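Local coordinates for assembly chaperone of ribosomal protein L4 (Acl4) (Chaetomium thermophilum, PDB 5TQB) that probably acts as a dedicated assembly chaperone that binds newly made ribosomal protein L4 through a superhelical tetratricopeptide-repeat scaffold, at residues E203-L208 with E240-E245. Sequence-based numbering, arbitrary orientation.
Sequences EAREAL and EVDMEE
Arg205 reaches from helix 201-212 over the methyl end of Met243, a selenomethionine, and on to the turn after helix 228-240. Its chain is extended from CG to NE (chi3 -174°), which carries the guanidinium to the carbonyl of Val241. Arg205 NE donates to Val241 O at 2.8 Å, with the donor tilted 24° from the carbonyl plane. Further out, Arg205 NH2 makes a weak hydrogen bond, part of a salt bridge, with Asp242 OD2 at 3.5 Å. The stronger partner of that oxygen is a basic side chain on the chain of another protein, and NH1 of Arg205 bridges to Glu202. Replacing Arg205 with an alanine is likely to leave Val241 O without this bond and Asp242 with one charge partner fewer.

The rest of the contact is apolar. Leu208 CD1 touches Met243 CE at 3.3 Å and Val241 CG2 at 3.6 Å. The bend at chi3 of Met243 (-72°) places CE against both Leu208 and the aliphatic part of Arg205. Val241 CG1 lies 4.0 Å from Ala204 CB. Ile196 of helix 185-197 touches both Ala204 and Val241.

Asp242, with positive phi, is the C-prime residue of a Schellman motif ending helix 228-240, and Met243 is the N-cap of helix 244-257. The contact thus packs a helix against the tight turn between two later helices, as in stacked helical hairpins of a TPR-like solenoid.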
# COMPACT_ATOMS: atom_id res chain seq x y z
N GLU B 203 21.86 -15.59 5.28
CA GLU B 203 21.63 -14.44 6.14
C GLU B 203 20.59 -13.51 5.52
O GLU B 203 19.86 -12.83 6.24
CB GLU B 203 22.93 -13.68 6.41
CG GLU B 203 23.95 -14.50 7.18
CD GLU B 203 25.16 -13.68 7.58
OE1 GLU B 203 26.28 -14.07 7.20
OE2 GLU B 203 24.99 -12.65 8.27
N ALA B 204 20.52 -13.49 4.20
CA ALA B 204 19.49 -12.70 3.52
C ALA B 204 18.11 -13.27 3.82
O ALA B 204 17.18 -12.51 4.11
CB ALA B 204 19.74 -12.68 2.01
N ARG B 205 17.98 -14.59 3.76
CA ARG B 205 16.72 -15.25 4.08
C ARG B 205 16.34 -14.98 5.52
O ARG B 205 15.18 -14.67 5.82
CB ARG B 205 16.82 -16.76 3.85
CG ARG B 205 17.02 -17.16 2.39
CD ARG B 205 16.84 -18.65 2.19
NE ARG B 205 17.17 -19.06 0.82
CZ ARG B 205 18.32 -19.64 0.46
NH1 ARG B 205 19.27 -19.91 1.35
NH2 ARG B 205 18.51 -19.96 -0.82
N GLU B 206 17.32 -15.10 6.42
CA GLU B 206 17.12 -14.85 7.84
C GLU B 206 16.58 -13.44 8.08
O GLU B 206 15.65 -13.26 8.88
CB GLU B 206 18.46 -15.02 8.57
CG GLU B 206 18.37 -14.96 10.08
CD GLU B 206 19.74 -15.08 10.74
OE1 GLU B 206 19.84 -15.73 11.80
OE2 GLU B 206 20.71 -14.51 10.19
N ALA B 207 17.14 -12.47 7.38
CA ALA B 207 16.73 -11.07 7.52
C ALA B 207 15.32 -10.85 7.01
O ALA B 207 14.52 -10.16 7.64
CB ALA B 207 17.70 -10.17 6.79
N LEU B 208 15.01 -11.44 5.85
CA LEU B 208 13.70 -11.27 5.24
C LEU B 208 12.60 -11.92 6.07
O LEU B 208 11.49 -11.39 6.20
CB LEU B 208 13.70 -11.84 3.83
CG LEU B 208 14.40 -11.01 2.76
CD1 LEU B 208 14.52 -11.79 1.46
CD2 LEU B 208 13.68 -9.69 2.51
N GLU B 240 14.38 -13.66 -5.37
CA GLU B 240 15.83 -13.72 -5.50
C GLU B 240 16.43 -14.84 -4.65
O GLU B 240 17.23 -15.63 -5.15
CB GLU B 240 16.45 -12.38 -5.10
CG GLU B 240 17.96 -12.29 -5.31
CD GLU B 240 18.35 -12.14 -6.77
OE1 GLU B 240 17.75 -11.29 -7.46
OE2 GLU B 240 19.26 -12.86 -7.22
N VAL B 241 16.02 -14.91 -3.39
CA VAL B 241 16.59 -15.88 -2.45
C VAL B 241 15.68 -17.08 -2.19
O VAL B 241 15.72 -17.69 -1.12
CB VAL B 241 16.96 -15.21 -1.10
CG1 VAL B 241 17.97 -14.09 -1.33
CG2 VAL B 241 15.72 -14.67 -0.43
N ASP B 242 14.84 -17.40 -3.18
CA ASP B 242 14.10 -18.67 -3.21
C ASP B 242 13.05 -18.83 -2.11
O ASP B 242 12.88 -19.92 -1.57
CB ASP B 242 15.07 -19.86 -3.17
CG ASP B 242 16.10 -19.81 -4.28
OD1 ASP B 242 15.77 -20.22 -5.41
OD2 ASP B 242 17.24 -19.36 -4.02
N MSE B 243 12.36 -17.74 -1.78
CA MSE B 243 11.23 -17.79 -0.86
C MSE B 243 9.96 -17.43 -1.62
O MSE B 243 9.25 -16.48 -1.27
CB MSE B 243 11.46 -16.85 0.33
CG MSE B 243 12.34 -17.45 1.42
SE MSE B 243 12.60 -16.22 2.92
CE MSE B 243 13.75 -14.98 2.01
N GLU B 244 9.68 -18.20 -2.66
CA GLU B 244 8.54 -17.94 -3.53
C GLU B 244 7.22 -18.12 -2.79
O GLU B 244 6.26 -17.40 -3.04
CB GLU B 244 8.58 -18.85 -4.76
CG GLU B 244 9.80 -18.64 -5.66
CD GLU B 244 11.00 -19.52 -5.28
OE1 GLU B 244 10.99 -20.14 -4.19
OE2 GLU B 244 11.95 -19.59 -6.09
N GLU B 245 7.19 -19.09 -1.87
CA GLU B 245 6.00 -19.36 -1.08
C GLU B 245 5.57 -18.11 -0.33
O GLU B 245 4.39 -17.77 -0.29
CB GLU B 245 6.25 -20.51 -0.10
CG GLU B 245 6.69 -21.82 -0.76
CD GLU B 245 8.21 -21.95 -0.89
OE1 GLU B 245 8.68 -23.07 -1.18
OE2 GLU B 245 8.92 -20.94 -0.71